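Local coordinates for protein transcriptional regulator (Rhodococcus sp., PDB 2O0Y) that probably binds DNA as a transcription factor of the IclR family, pairing a helix-turn-helix domain with a GAF-like C-terminal domain, at residues G226-T229 with G230-T233; T237-Y240 with I241-R245; I118-L122 with S123-V127. All coordinates share one frame; numbering follows the deposited sequence.

In the fold
Following the chain from its N terminus, contact 3 comes first and closes the tight hairpin between strands 113-120 and 123-130 of the six-stranded antiparallel sheet. Contact 1 follows much later, where strand 219-228, the sheet neighbour of strand 113-120, ends and the chain turns out of the sheet. Contact 2 is the first turns of helix 237-254, which comes next. The three lie in series, none nested in or crossing another. Contacts 1 and 2 touch through Phe232, Thr237 and Tyr240, tying a strand end to a helix start, whereas contact 3 shares the sheet with contact 1, their centres about 23 Å apart.

Contact 1: G226-T229 with G230-T233; sequences GGPT and GRFT
Pro228 lies against the guanidinium group of Arg231, its ring on one face of that group. Pro228 CG sits over the centre of the flat group, 3.3 Å above its plane and 3.3 Å from Arg231 CZ, while Pro228 CD comes equally near to Arg231 NH2. A bend at chi3 (-65°) folds the arginine chain back over the proline, and its nitrogens find partners elsewhere: NE in a salt bridge with Glu112, NH2 on the carbonyl of Val136. The pyrrolidine ring thus covers one face of a group whose polar contacts hold it in place.

The Phe232 ring packs against the backbone of the strand end. It turns back along the strand, with CE1 3.6 Å from Gly227 N, beside a residue without a side chain. Pro228 O meets the ring at its edge and in its plane, 3.3 Å from Phe232 CD1.

Two backbone hydrogen bonds close the turn. Arg231 N gives a nearly straight one to Pro228 O (3.0 Å, 164°), and Phe232 N gives a more bent one to Thr229 O (3.0 Å, 137°). Both run from residue i+3 to residue i, the spacing of a 3-10 turn. In each the donor stands above the carbonyl plane. Phe232 then centres an inverse gamma turn.

The turn ends strand 219-228, whose Gly227 pairs through its backbone with Ser206 of strand 205-213. Thr229 OG1 also bonds to Ser206, and Phe232 packs edge-to-face with Tyr240 of helix 237-254, joining the strand end to the helix that follows.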
loop_
_atom_site.group_PDB
_atom_site.type_symbol
_atom_site.label_atom_id
_atom_site.label_comp_id
_atom_site.label_asym_id
_atom_site.label_seq_id
_atom_site.Cartn_x
_atom_site.Cartn_y
_atom_site.Cartn_z
ATOM N N GLY B 226 -15.430 20.940 10.388
ATOM C CA GLY B 226 -16.376 21.305 9.327
ATOM C C GLY B 226 -17.734 21.348 9.944
ATOM O O GLY B 226 -18.045 20.534 10.831
ATOM N N GLY B 227 -18.550 22.295 9.496
ATOM C CA GLY B 227 -19.893 22.402 10.010
ATOM C C GLY B 227 -20.659 23.469 9.290
ATOM O O GLY B 227 -20.207 23.984 8.275
ATOM N N PRO B 228 -21.840 23.819 9.819
ATOM C CA PRO B 228 -22.658 24.858 9.220
ATOM C C PRO B 228 -22.002 26.234 9.279
ATOM O O PRO B 228 -21.449 26.616 10.308
ATOM C CB PRO B 228 -23.945 24.813 10.052
ATOM C CG PRO B 228 -23.567 24.140 11.319
ATOM C CD PRO B 228 -22.489 23.199 10.984
ATOM N N THR B 229 -22.060 26.974 8.168
ATOM C CA THR B 229 -21.448 28.323 8.079
ATOM C C THR B 229 -21.953 29.246 9.191
ATOM O O THR B 229 -21.197 30.049 9.747
ATOM C CB THR B 229 -21.741 28.902 6.703
ATOM O OG1 THR B 229 -21.021 28.104 5.769
ATOM C CG2 THR B 229 -21.340 30.402 6.581
ATOM N N GLY B 230 -23.203 29.060 9.581
ATOM C CA GLY B 230 -23.825 29.902 10.589
ATOM C C GLY B 230 -23.214 29.754 11.983
ATOM O O GLY B 230 -23.526 30.546 12.857
ATOM N N ARG B 231 -22.364 28.730 12.201
ATOM C CA ARG B 231 -21.659 28.580 13.475
ATOM C C ARG B 231 -20.211 29.068 13.397
ATOM O O ARG B 231 -19.567 29.258 14.431
ATOM C CB ARG B 231 -21.674 27.102 13.920
ATOM C CG ARG B 231 -23.048 26.700 14.513
ATOM C CD ARG B 231 -22.926 25.549 15.547
ATOM N NE ARG B 231 -22.470 24.291 14.983
ATOM C CZ ARG B 231 -23.289 23.328 14.554
ATOM N NH1 ARG B 231 -24.593 23.532 14.584
ATOM N NH2 ARG B 231 -22.808 22.194 14.072
ATOM N N PHE B 232 -19.721 29.259 12.177
ATOM C CA PHE B 232 -18.376 29.788 11.925
ATOM C C PHE B 232 -18.499 31.279 11.756
ATOM O O PHE B 232 -18.180 31.837 10.693
ATOM C CB PHE B 232 -17.752 29.164 10.680
ATOM C CG PHE B 232 -17.314 27.725 10.849
ATOM C CD1 PHE B 232 -18.245 26.701 10.962
ATOM C CD2 PHE B 232 -15.944 27.389 10.868
ATOM C CE1 PHE B 232 -17.816 25.379 11.105
ATOM C CE2 PHE B 232 -15.534 26.076 11.011
ATOM C CZ PHE B 232 -16.476 25.087 11.121
ATOM N N THR B 233 -18.958 31.912 12.823
ATOM C CA THR B 233 -19.189 33.338 12.855
ATOM C C THR B 233 -17.987 34.121 13.398
ATOM O O THR B 233 -17.135 33.563 14.069
ATOM C CB THR B 233 -20.369 33.686 13.778
ATOM O OG1 THR B 233 -20.058 33.308 15.124
ATOM C CG2 THR B 233 -21.657 32.982 13.340
#

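Contact 2: T237-Y240 with I241-R245; sequences TPHY and IECTR
Tyr240 O is gripped twice by one residue, by Thr244 N at 2.9 Å and Thr244 OG1 at 2.8 Å. The two donors approach from opposite faces of the carbonyl plane, and the hydroxyl gets there because OG1 is anti to the carbonyl carbon of Thr244 (chi1 -53°), folded back along the helix. This is the close-packed side. Both residues are buried: Thr244 rests on Leu208 and Phe210 of strand 205-213, and the Tyr240 hydroxyl bonds to Glu112 and Arg236. Beside them Ile241 N gives an almost straight bond to Thr237 O (2.8 Å, 176°), and Ile241 CG1 lies 3.3 Å from the same oxygen.

The backbone i+4 to i bonds, which run on through Glu242 N to Pro238 O and Cys243 N to His239 O, make the first turns of helix 237-254, which packs on the sheet of the IclR C-terminal domain, a member of the GAF clan. Thr237 OG1 bonds back to Thr233 O, joining the helix start to the preceding loop.

Cys243 lies at the border, resting on Leu106 of helix 97-110. The solvent side holds His239 and Glu242. In one of its two modelled conformers the His239 ring has Cys243 SG over one face, 3.5 Å from the centroid and nearest to NE2, a contact therefore provisional. Of the Glu242 side chain, CB comes nearest, 3.5 Å from Pro238 O.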
loop_
_atom_site.group_PDB
_atom_site.type_symbol
_atom_site.label_atom_id
_atom_site.label_comp_id
_atom_site.label_asym_id
_atom_site.label_seq_id
_atom_site.Cartn_x
_atom_site.Cartn_y
_atom_site.Cartn_z
ATOM N N THR B 237 -15.351 32.113 15.457
ATOM C CA THR B 237 -14.137 31.589 14.813
ATOM C C THR B 237 -12.838 31.851 15.575
ATOM O O THR B 237 -11.994 30.985 15.582
ATOM C CB THR B 237 -13.974 31.970 13.335
ATOM O OG1 THR B 237 -14.103 33.374 13.210
ATOM C CG2 THR B 237 -15.063 31.322 12.515
ATOM N N PRO B 238 -12.664 33.030 16.227
ATOM C CA PRO B 238 -11.405 33.135 17.018
ATOM C C PRO B 238 -11.179 31.945 17.974
ATOM O O PRO B 238 -10.056 31.505 18.131
ATOM C CB PRO B 238 -11.605 34.422 17.846
ATOM C CG PRO B 238 -12.605 35.197 17.136
ATOM C CD PRO B 238 -13.452 34.276 16.287
ATOM N N HIS B 239 -12.242 31.471 18.631
ATOM C CA HIS B 239 -12.157 30.404 19.644
ATOM C C HIS B 239 -11.948 29.081 18.922
ATOM O O HIS B 239 -11.167 28.241 19.368
ATOM C CB HIS B 239 -13.442 30.358 20.528
ATOM C CG HIS B 239 -13.422 29.296 21.592
ATOM N ND1 HIS B 239 -14.262 28.194 21.574
ATOM C CD2 HIS B 239 -12.652 29.156 22.698
ATOM C CE1 HIS B 239 -14.022 27.439 22.634
ATOM N NE2 HIS B 239 -13.053 28.001 23.334
ATOM N N TYR B 240 -12.643 28.894 17.794
ATOM C CA TYR B 240 -12.415 27.723 16.927
ATOM C C TYR B 240 -10.960 27.656 16.542
ATOM O O TYR B 240 -10.313 26.602 16.666
ATOM C CB TYR B 240 -13.254 27.822 15.637
ATOM C CG TYR B 240 -14.712 27.422 15.744
ATOM C CD1 TYR B 240 -15.374 27.441 16.964
ATOM C CD2 TYR B 240 -15.427 27.063 14.605
ATOM C CE1 TYR B 240 -16.685 27.068 17.061
ATOM C CE2 TYR B 240 -16.765 26.702 14.689
ATOM C CZ TYR B 240 -17.380 26.699 15.913
ATOM O OH TYR B 240 -18.709 26.364 16.037
ATOM N N ILE B 241 -10.439 28.746 16.012
ATOM C CA ILE B 241 -8.988 28.839 15.674
ATOM C C ILE B 241 -8.057 28.564 16.903
ATOM O O ILE B 241 -7.084 27.816 16.794
ATOM C CB ILE B 241 -8.645 30.225 15.001
ATOM C CG1 ILE B 241 -9.344 30.372 13.635
ATOM C CG2 ILE B 241 -7.137 30.405 14.894
ATOM C CD1 ILE B 241 -9.439 31.809 13.074
ATOM N N GLU B 242 -8.326 29.207 18.049
ATOM C CA GLU B 242 -7.519 28.996 19.251
ATOM C C GLU B 242 -7.528 27.542 19.718
ATOM O O GLU B 242 -6.469 27.009 20.091
ATOM C CB GLU B 242 -7.984 29.882 20.381
ATOM C CG GLU B 242 -7.053 29.930 21.534
ATOM C CD GLU B 242 -7.339 31.140 22.405
ATOM O OE1 GLU B 242 -8.506 31.555 22.434
ATOM O OE2 GLU B 242 -6.387 31.694 22.998
ATOM N N CYS B 243 -8.702 26.900 19.745
ATOM C CA CYS B 243 -8.771 25.483 20.132
ATOM C C CYS B 243 -8.102 24.581 19.115
ATOM O O CYS B 243 -7.433 23.621 19.494
ATOM C CB CYS B 243 -10.215 25.013 20.353
ATOM S SG CYS B 243 -11.018 25.960 21.667
ATOM N N THR B 244 -8.330 24.840 17.827
ATOM C CA THR B 244 -7.803 23.932 16.814
ATOM C C THR B 244 -6.297 24.081 16.722
ATOM O O THR B 244 -5.589 23.112 16.492
ATOM C CB THR B 244 -8.503 24.125 15.466
ATOM O OG1 THR B 244 -9.907 24.030 15.681
ATOM C CG2 THR B 244 -8.132 22.999 14.480
ATOM N N ARG B 245 -5.793 25.295 16.924
ATOM C CA ARG B 245 -4.338 25.538 16.900
ATOM C C ARG B 245 -3.659 24.757 17.987
ATOM O O ARG B 245 -2.655 24.132 17.729
ATOM C CB ARG B 245 -4.005 27.028 17.127
ATOM C CG ARG B 245 -2.530 27.309 16.924
ATOM C CD ARG B 245 -2.143 28.772 17.330
ATOM N NE ARG B 245 -2.760 29.778 16.464
ATOM C CZ ARG B 245 -2.386 30.037 15.211
ATOM N NH1 ARG B 245 -1.391 29.358 14.654
ATOM N NH2 ARG B 245 -2.982 30.996 14.513
#

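Contact 3: I118-L122 with S123-V127; sequences IRQGL and SRVVV
Ser123 and Gln120 close the hairpin as an antiparallel hydrogen-bonded pair. Between them runs a type II' turn, with Gly121 at the positive phi (62°) that suits glycine. Gln120 N gives the straighter bond to Ser123 O, 3.0 Å at 162°, whereas Ser123 N reaches Gln120 O at 3.1 Å from above the carbonyl plane. The turn carries a further bond: Arg119 NH1 donates to Gly121 O at 2.7 Å, with the oxygen in the guanidinium plane. A bend at chi3 (70°) in Arg119 turns the group edge-on to Gly121.

Arg124 comes next, facing Arg119 in a non-hydrogen-bonded pair. Its CA makes a CA-H...O contact of 3.3 Å with Ile118 O, but its side chain leads away: NH1 bonds to Tyr117 OH, and NE makes a weak bond to Pro147 O. The sheet face bearing Arg124 also carries Arg119.

At Val125 the strands return to a hydrogen-bonded pair. Val125 N binds Ile118 O, and Val125 O accepts from Ile118 N at 2.9 Å, within the carbonyl plane. On the side opposite the arginines, Val125 CG2 lies 3.8 Å from Gln120 OE1 and nearly as close to that residue's CB, the glutamine chain passing over the methyl.

Val127 then meets Ile118, the two side chains crossing at about a right angle; Val127 CG1 is 3.6 Å from Ile118 CG1 and equally far from CD1.

The hairpin lies between two sheet neighbours. Strand 146-147 adjoins strand 123-130, Arg124 pairing through its backbone with Tyr146, and strand 219-228 adjoins strand 113-120. Leu122, at the tip, packs on Asp167 and Val168 of helix 165-171 and on Glu97 of the second subunit.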
loop_
_atom_site.group_PDB
_atom_site.type_symbol
_atom_site.label_atom_id
_atom_site.label_comp_id
_atom_site.label_asym_id
_atom_site.label_seq_id
_atom_site.Cartn_x
_atom_site.Cartn_y
_atom_site.Cartn_z
ATOM N N ILE B 118 -5.950 12.782 5.442
ATOM C CA ILE B 118 -4.692 12.697 4.728
ATOM C C ILE B 118 -4.932 12.805 3.221
ATOM O O ILE B 118 -6.082 12.760 2.764
ATOM C CB ILE B 118 -4.002 11.324 5.059
ATOM C CG1 ILE B 118 -4.954 10.174 4.709
ATOM C CG2 ILE B 118 -3.605 11.277 6.540
ATOM C CD1 ILE B 118 -4.304 8.758 4.620
ATOM N N ARG B 119 -3.848 12.873 2.433
ATOM C CA ARG B 119 -3.943 12.864 1.008
ATOM C C ARG B 119 -3.622 11.447 0.568
ATOM O O ARG B 119 -2.708 10.786 1.123
ATOM C CB ARG B 119 -2.921 13.819 0.383
ATOM C CG ARG B 119 -2.934 13.879 -1.128
ATOM C CD ARG B 119 -1.866 14.852 -1.668
ATOM N NE ARG B 119 -0.476 14.398 -1.503
ATOM C CZ ARG B 119 0.121 13.458 -2.239
ATOM N NH1 ARG B 119 -0.539 12.770 -3.172
ATOM N NH2 ARG B 119 1.398 13.178 -2.021
ATOM N N GLN B 120 -4.400 10.987 -0.407
ATOM C CA GLN B 120 -4.164 9.744 -1.065
ATOM C C GLN B 120 -4.335 10.041 -2.534
ATOM O O GLN B 120 -5.429 10.307 -2.993
ATOM C CB GLN B 120 -5.141 8.697 -0.558
ATOM C CG GLN B 120 -4.767 8.171 0.844
ATOM C CD GLN B 120 -5.297 6.767 1.137
ATOM O OE1 GLN B 120 -6.446 6.419 0.786
ATOM N NE2 GLN B 120 -4.452 5.945 1.791
ATOM N N GLY B 121 -3.231 10.039 -3.265
ATOM C CA GLY B 121 -3.242 10.453 -4.686
ATOM C C GLY B 121 -3.678 11.904 -4.755
ATOM O O GLY B 121 -3.147 12.736 -4.019
ATOM N N LEU B 122 -4.649 12.203 -5.618
ATOM C CA LEU B 122 -5.185 13.563 -5.745
ATOM C C LEU B 122 -6.482 13.756 -4.943
ATOM O O LEU B 122 -7.335 14.557 -5.324
ATOM C CB LEU B 122 -5.446 13.927 -7.211
ATOM C CG LEU B 122 -4.309 13.837 -8.247
ATOM C CD1 LEU B 122 -4.840 14.066 -9.669
ATOM C CD2 LEU B 122 -3.176 14.818 -7.942
ATOM N N SER B 123 -6.614 13.035 -3.827
ATOM C CA SER B 123 -7.831 13.045 -3.041
ATOM C C SER B 123 -7.495 13.283 -1.582
ATOM O O SER B 123 -6.340 13.085 -1.167
ATOM C CB SER B 123 -8.502 11.679 -3.152
ATOM O OG SER B 123 -8.814 11.383 -4.502
ATOM N N ARG B 124 -8.503 13.694 -0.802
ATOM C CA ARG B 124 -8.418 13.763 0.646
ATOM C C ARG B 124 -9.352 12.699 1.202
ATOM O O ARG B 124 -10.402 12.401 0.598
ATOM C CB ARG B 124 -8.822 15.135 1.168
ATOM C CG ARG B 124 -10.322 15.446 1.049
ATOM C CD ARG B 124 -10.705 16.764 1.798
ATOM N NE ARG B 124 -11.542 17.460 0.862
ATOM C CZ ARG B 124 -12.863 17.543 0.873
ATOM N NH1 ARG B 124 -13.600 17.074 1.864
ATOM N NH2 ARG B 124 -13.426 18.168 -0.125
ATOM N N VAL B 125 -8.939 12.115 2.325
ATOM C CA VAL B 125 -9.615 10.982 2.938
ATOM C C VAL B 125 -9.619 11.229 4.410
ATOM O O VAL B 125 -8.580 11.536 5.004
ATOM C CB VAL B 125 -8.849 9.668 2.680
ATOM C CG1 VAL B 125 -9.679 8.452 3.136
ATOM C CG2 VAL B 125 -8.540 9.555 1.208
ATOM N N VAL B 126 -10.790 11.098 5.014
ATOM C CA VAL B 126 -10.901 11.160 6.480
ATOM C C VAL B 126 -10.511 9.816 7.017
ATOM O O VAL B 126 -11.050 8.760 6.613
ATOM C CB VAL B 126 -12.346 11.550 6.949
ATOM C CG1 VAL B 126 -12.457 11.519 8.409
ATOM C CG2 VAL B 126 -12.694 12.950 6.446
ATOM N N VAL B 127 -9.496 9.821 7.872
ATOM C CA VAL B 127 -9.012 8.553 8.412
ATOM C C VAL B 127 -9.252 8.408 9.909
ATOM O O VAL B 127 -9.057 7.338 10.493
ATOM C CB VAL B 127 -7.527 8.357 8.076
ATOM C CG1 VAL B 127 -7.356 8.163 6.518
ATOM C CG2 VAL B 127 -6.652 9.493 8.679
#